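Local atomic coordinates of periplasmic binding protein (Sulfurospirillum deleyianum, PDB entry 4PAG), a protein that probably captures a solute in the periplasm and delivers it to an ABC transporter, as a member of the iron-siderophore and vitamin B12 binding protein family. Residues A[93-98]-A[116-121]; A[130-135]-A[147-152]. All coordinates share one frame; numbering follows the deposited sequence. Where two conformers were deposited one is given.

Contacts 1 and 2 follow one another along the chain, in the N-terminal lobe of a periplasmic binding protein and at the start of the helix that probably leaves it, their centres about 15 Å apart. Contact 1 joins two parallel strands; contact 2 joins the next two helices. The bridge between them is a face of strand 116-119 packed on helix 127-138: Leu117 CD1 lies 3.5 Å from Tyr133 OH, and Val119 CB lies 3.9 Å from Val130 CG1. Helix 28-37 also touches both contacts, through Ile94 in the first and Phe131 in the second. The pocket of the histidine bound in the crystal is lined by Asn55, Pro235, Leu260, Val261, Lys263, Tyr321, Phe322 and Lys323; none belongs to either contact.

Contact 1: residues A[93-98]-A[116-121]; sequences IITWDT and ALKVNI
Leu117 O takes the shortest bond between the two strands, from Thr95 N at 2.7 Å with the donor in the carbonyl plane; Thr95 OG1 stands 3.3 Å from Leu117 O, at best a weak and unsettled second donor. Further bonds run from Leu117 N to Ile93 O and from Val119 N to Thr95 O, the alternating ladder of a parallel pair. The last, Asp97 N to Val119 O (2.9 Å), reaches its oxygen from 42° out of the carbonyl plane as residues 97 and 120 leave the strands.

Side chains pair in register: Ile94 CD1 meets Leu117 CD1 at 4.0 Å. The Lys118 chain passes aslant across the Asp97 carboxylate, CE 3.3 Å from OD2, but the charges form no salt bridge: Lys118 NZ binds Val9 O, and Asp97 OD1 binds Asn102 ND2. A water ties Asp97 OD2 to Lys118 O. Ile121 CG1 lies between its backbone N and carbonyl carbon (chi1 51°), beside the Trp96 ring, and CD1 beyond it stands over the five-membered ring, a CH-pi contact 4.2 Å from the centroid; Thr98 CG2 lies on the opposite face.

This is a beta-alpha-beta crossover. Its connecting helix 99-112 packs on Ile93, Thr95 and Ala116, whereas helices 28-37 and 127-138 press on the face bearing Leu117 and Val119, and strand 23-25 flanks strand 92-96.

Contact 2: residues A[130-135]-A[147-152]; sequences VFRYLG and LANMAQ
Phe131 is the first residue of 130-135 to meet 147-152, in an antiparallel helical hairpin whose short axes approach to 9.3 Å at 175°. Its second arm, helix 141-163, is consistent in length and place in the chain with the long helix that links the two lobes in relatives.

The Phe131 ring lies under Leu147: CB of Leu147 stands over one face in a CH-pi contact, 4.2 Å from the centroid and 13° off the normal, though offset toward the rim. Leu147 CD1 adds a closer touch, 3.7 Å from Phe131 CE1. Nearer the backbone, Phe131 CB meets Ala148 CB at 3.9 Å, where the CA atoms of these two residues, the nearest pair across the contact, are 5.6 Å apart. Beyond the pair, Phe131 packs on Met33 and Ile37 of helix 28-37, and Leu147 on Leu307 and Phe308 of helix 297-309.

One residue on, the charge of Arg132 is met by Glu129 one turn back, through a salt bridge from NH1. The Arg132 chain runs extended from CG to NE, which carries it across Ala148. Ala148 CB touches Arg132 CG at 3.7 Å and sits 3.6 Å above the guanidinium plane, offset toward the rim of that face.

Contact 1: residues A[93-98]-A[116-121]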
loop_
_atom_site.group_PDB
_atom_site.type_symbol
_atom_site.label_atom_id
_atom_site.label_comp_id
_atom_site.label_asym_id
_atom_site.label_seq_id
_atom_site.Cartn_x
_atom_site.Cartn_y
_atom_site.Cartn_z
ATOM N N ILE A 93 -11.871 -12.882 10.758
ATOM C CA ILE A 93 -11.187 -12.583 9.502
ATOM C C ILE A 93 -11.481 -11.123 9.160
ATOM O O ILE A 93 -12.621 -10.682 9.239
ATOM C CB ILE A 93 -11.678 -13.492 8.355
ATOM C CG1 ILE A 93 -11.349 -14.956 8.666
ATOM C CG2 ILE A 93 -11.056 -13.076 7.021
ATOM C CD1 ILE A 93 -11.963 -15.943 7.697
ATOM N N ILE A 94 -10.442 -10.376 8.814
ATOM C CA ILE A 94 -10.585 -9.001 8.400
ATOM C C ILE A 94 -10.385 -8.962 6.891
ATOM O O ILE A 94 -9.366 -9.432 6.392
ATOM C CB ILE A 94 -9.540 -8.090 9.074
ATOM C CG1 ILE A 94 -9.539 -8.263 10.602
ATOM C CG2 ILE A 94 -9.794 -6.643 8.700
ATOM C CD1 ILE A 94 -10.841 -7.908 11.290
ATOM N N THR A 95 -11.354 -8.407 6.169
ATOM C CA THR A 95 -11.281 -8.356 4.713
ATOM C C THR A 95 -11.156 -6.946 4.147
ATOM O O THR A 95 -11.393 -5.945 4.833
ATOM C CB THR A 95 -12.483 -9.057 4.047
ATOM O OG1 THR A 95 -13.647 -8.230 4.125
ATOM C CG2 THR A 95 -12.764 -10.385 4.707
ATOM N N TRP A 96 -10.777 -6.902 2.873
ATOM C CA TRP A 96 -10.605 -5.669 2.113
ATOM C C TRP A 96 -11.941 -5.298 1.448
ATOM O O TRP A 96 -12.436 -6.023 0.597
ATOM C CB TRP A 96 -9.488 -5.924 1.098
ATOM C CG TRP A 96 -9.066 -4.810 0.206
ATOM C CD1 TRP A 96 -9.499 -3.517 0.207
ATOM C CD2 TRP A 96 -8.067 -4.901 -0.810
ATOM N NE1 TRP A 96 -8.845 -2.804 -0.772
ATOM C CE2 TRP A 96 -7.965 -3.635 -1.413
ATOM C CE3 TRP A 96 -7.274 -5.946 -1.293
ATOM C CZ2 TRP A 96 -7.080 -3.377 -2.461
ATOM C CZ3 TRP A 96 -6.391 -5.690 -2.332
ATOM C CH2 TRP A 96 -6.310 -4.416 -2.909
ATOM N N ASP A 97 -12.532 -4.184 1.881
ATOM C CA ASP A 97 -13.832 -3.726 1.376
ATOM C C ASP A 97 -13.633 -2.901 0.110
ATOM O O ASP A 97 -13.487 -1.678 0.180
ATOM C CB ASP A 97 -14.549 -2.885 2.448
ATOM C CG ASP A 97 -15.908 -2.361 1.999
ATOM O OD1 ASP A 97 -16.354 -2.671 0.874
ATOM O OD2 ASP A 97 -16.539 -1.632 2.797
ATOM N N THR A 98 -13.625 -3.566 -1.042
ATOM C CA THR A 98 -13.475 -2.872 -2.328
ATOM C C THR A 98 -14.341 -3.597 -3.373
ATOM O O THR A 98 -14.426 -4.837 -3.349
ATOM C CB THR A 98 -11.978 -2.765 -2.725
ATOM O OG1 THR A 98 -11.807 -1.849 -3.822
ATOM C CG2 THR A 98 -11.392 -4.124 -3.080
ATOM N N ALA A 116 -16.485 -12.417 10.072
ATOM C CA ALA A 116 -15.636 -11.583 9.222
ATOM C C ALA A 116 -16.092 -10.128 9.158
ATOM O O ALA A 116 -17.290 -9.838 9.043
ATOM C CB ALA A 116 -15.541 -12.177 7.825
ATOM N N LEU A 117 -15.118 -9.224 9.251
ATOM C CA LEU A 117 -15.347 -7.793 9.138
ATOM C C LEU A 117 -14.651 -7.325 7.889
ATOM O O LEU A 117 -13.736 -7.988 7.406
ATOM C CB LEU A 117 -14.755 -7.062 10.336
ATOM C CG LEU A 117 -15.082 -7.667 11.705
ATOM C CD1 LEU A 117 -14.404 -6.887 12.817
ATOM C CD2 LEU A 117 -16.583 -7.720 11.919
ATOM N N LYS A 118 -15.070 -6.182 7.368
ATOM C CA LYS A 118 -14.391 -5.595 6.229
ATOM C C LYS A 118 -14.063 -4.137 6.497
ATOM O O LYS A 118 -14.800 -3.444 7.203
ATOM C CB LYS A 118 -15.219 -5.768 4.951
ATOM C CG LYS A 118 -16.541 -5.019 4.876
ATOM C CD LYS A 118 -17.239 -5.428 3.586
ATOM C CE LYS A 118 -18.296 -4.439 3.136
ATOM N NZ LYS A 118 -19.617 -4.728 3.736
ATOM N N VAL A 119 -12.946 -3.684 5.934
ATOM C CA VAL A 119 -12.491 -2.316 6.130
ATOM C C VAL A 119 -12.231 -1.644 4.786
ATOM O O VAL A 119 -11.712 -2.263 3.853
ATOM C CB VAL A 119 -11.235 -2.252 7.030
ATOM C CG1 VAL A 119 -11.537 -2.860 8.395
ATOM C CG2 VAL A 119 -10.050 -2.960 6.391
ATOM N N ASN A 120 -12.612 -0.375 4.703
ATOM C CA ASN A 120 -12.514 0.393 3.477
ATOM C C ASN A 120 -11.250 1.249 3.479
ATOM O O ASN A 120 -11.198 2.288 4.133
ATOM C CB ASN A 120 -13.763 1.261 3.314
ATOM C CG ASN A 120 -13.835 1.926 1.955
ATOM O OD1 ASN A 120 -12.841 2.015 1.241
ATOM N ND2 ASN A 120 -15.013 2.393 1.593
ATOM N N ILE A 121 -10.247 0.823 2.724
ATOM C CA ILE A 121 -8.932 1.477 2.745
ATOM C C ILE A 121 -8.526 2.095 1.409
ATOM O O ILE A 121 -7.377 2.503 1.235
ATOM C CB ILE A 121 -7.837 0.485 3.168
ATOM C CG1 ILE A 121 -7.923 -0.796 2.331
ATOM C CG2 ILE A 121 -7.979 0.168 4.643
ATOM C CD1 ILE A 121 -6.650 -1.606 2.311
HETATM O O HOH W 1 -11.105 -0.507 0.462
HETATM O O HOH W 2 -16.236 -1.231 5.589
#

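Contact 2: residues A[130-135]-A[147-152]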
loop_
_atom_site.group_PDB
_atom_site.type_symbol
_atom_site.label_atom_id
_atom_site.label_comp_id
_atom_site.label_asym_id
_atom_site.label_seq_id
_atom_site.Cartn_x
_atom_site.Cartn_y
_atom_site.Cartn_z
ATOM N N VAL A 130 -9.540 3.443 10.253
ATOM C CA VAL A 130 -9.390 1.997 10.101
ATOM C C VAL A 130 -8.435 1.442 11.161
ATOM O O VAL A 130 -8.713 0.409 11.768
ATOM C CB VAL A 130 -8.936 1.614 8.677
ATOM C CG1 VAL A 130 -8.589 0.130 8.588
ATOM C CG2 VAL A 130 -10.035 1.955 7.677
ATOM N N PHE A 131 -7.324 2.135 11.397
ATOM C CA PHE A 131 -6.427 1.760 12.486
ATOM C C PHE A 131 -7.144 1.740 13.845
ATOM O O PHE A 131 -7.047 0.757 14.584
ATOM C CB PHE A 131 -5.205 2.685 12.541
ATOM C CG PHE A 131 -4.065 2.231 11.683
ATOM C CD1 PHE A 131 -3.381 1.068 11.992
ATOM C CD2 PHE A 131 -3.655 2.977 10.582
ATOM C CE1 PHE A 131 -2.314 0.642 11.218
ATOM C CE2 PHE A 131 -2.596 2.552 9.798
ATOM C CZ PHE A 131 -1.920 1.388 10.118
ATOM N N ARG A 132 -7.873 2.802 14.167
ATOM C CA ARG A 132 -8.615 2.844 15.435
ATOM C C ARG A 132 -9.634 1.689 15.553
ATOM O O ARG A 132 -9.764 1.057 16.603
ATOM C CB ARG A 132 -9.318 4.191 15.600
ATOM C CG ARG A 132 -8.344 5.346 15.746
ATOM C CD ARG A 132 -9.018 6.661 16.094
ATOM N NE ARG A 132 -8.044 7.740 15.949
ATOM C CZ ARG A 132 -7.997 8.616 14.947
ATOM N NH1 ARG A 132 -8.906 8.612 13.970
ATOM N NH2 ARG A 132 -7.036 9.530 14.939
ATOM N N TYR A 133 -10.349 1.429 14.467
ATOM C CA TYR A 133 -11.316 0.340 14.398
ATOM C C TYR A 133 -10.641 -0.994 14.680
ATOM O O TYR A 133 -11.103 -1.759 15.521
ATOM C CB TYR A 133 -11.971 0.329 13.021
ATOM C CG TYR A 133 -12.991 -0.762 12.798
ATOM C CD1 TYR A 133 -14.273 -0.652 13.317
ATOM C CD2 TYR A 133 -12.680 -1.897 12.046
ATOM C CE1 TYR A 133 -15.217 -1.641 13.102
ATOM C CE2 TYR A 133 -13.623 -2.895 11.829
ATOM C CZ TYR A 133 -14.888 -2.756 12.355
ATOM O OH TYR A 133 -15.845 -3.729 12.149
ATOM N N LEU A 134 -9.532 -1.266 13.995
ATOM C CA LEU A 134 -8.804 -2.517 14.215
ATOM C C LEU A 134 -8.246 -2.635 15.637
ATOM O O LEU A 134 -8.194 -3.733 16.191
ATOM C CB LEU A 134 -7.704 -2.702 13.167
ATOM C CG LEU A 134 -8.214 -3.004 11.762
ATOM C CD1 LEU A 134 -7.050 -3.254 10.820
ATOM C CD2 LEU A 134 -9.162 -4.198 11.761
ATOM N N GLY A 135 -7.856 -1.509 16.231
ATOM C CA GLY A 135 -7.472 -1.470 17.642
ATOM C C GLY A 135 -8.570 -1.946 18.583
ATOM O O GLY A 135 -8.293 -2.685 19.531
ATOM N N LEU A 147 -0.530 4.827 15.947
ATOM C CA LEU A 147 -0.371 4.746 14.493
ATOM C C LEU A 147 -1.353 5.650 13.763
ATOM O O LEU A 147 -0.966 6.344 12.810
ATOM C CB LEU A 147 -0.535 3.302 14.001
ATOM C CG LEU A 147 0.409 2.269 14.606
ATOM C CD1 LEU A 147 0.192 0.910 13.952
ATOM C CD2 LEU A 147 1.858 2.700 14.461
ATOM N N ALA A 148 -2.610 5.638 14.218
ATOM C CA ALA A 148 -3.655 6.474 13.652
ATOM C C ALA A 148 -3.319 7.955 13.759
ATOM O O ALA A 148 -3.561 8.708 12.828
ATOM C CB ALA A 148 -4.997 6.196 14.329
ATOM N N ASN A 149 -2.762 8.370 14.889
ATOM C CA ASN A 149 -2.430 9.778 15.086
ATOM C C ASN A 149 -1.337 10.269 14.132
ATOM O O ASN A 149 -1.460 11.354 13.567
ATOM C CB ASN A 149 -2.064 10.047 16.543
ATOM C CG ASN A 149 -3.287 10.157 17.433
ATOM O OD1 ASN A 149 -4.283 10.776 17.068
ATOM N ND2 ASN A 149 -3.227 9.541 18.597
HETATM N N MSE A 150 -0.294 9.467 13.935
HETATM C CA MSE A 150 0.763 9.805 12.960
HETATM C C MSE A 150 0.196 9.806 11.560
HETATM O O MSE A 150 0.473 10.715 10.771
HETATM C CB MSE A 150 1.984 8.886 13.034
HETATM C CG MSE A 150 3.056 9.365 12.045
HETATM SE SE MSE A 150 4.750 8.366 12.207
HETATM C CE MSE A 150 5.448 9.355 13.758
ATOM N N ALA A 151 -0.607 8.798 11.245
ATOM C CA ALA A 151 -1.308 8.744 9.975
ATOM C C ALA A 151 -2.102 10.033 9.738
ATOM O O ALA A 151 -1.962 10.674 8.687
ATOM C CB ALA A 151 -2.222 7.521 9.925
ATOM N N GLN A 152 -2.909 10.429 10.723
ATOM C CA GLN A 152 -3.740 11.625 10.581
ATOM C C GLN A 152 -2.898 12.875 10.309
ATOM O O GLN A 152 -3.209 13.664 9.407
ATOM C CB GLN A 152 -4.608 11.840 11.835
ATOM C CG GLN A 152 -5.667 12.918 11.672
ATOM C CD GLN A 152 -6.709 12.527 10.647
ATOM O OE1 GLN A 152 -7.567 11.689 10.914
ATOM N NE2 GLN A 152 -6.628 13.114 9.462
HETATM O O HOH W 3 -7.739 11.285 13.449
#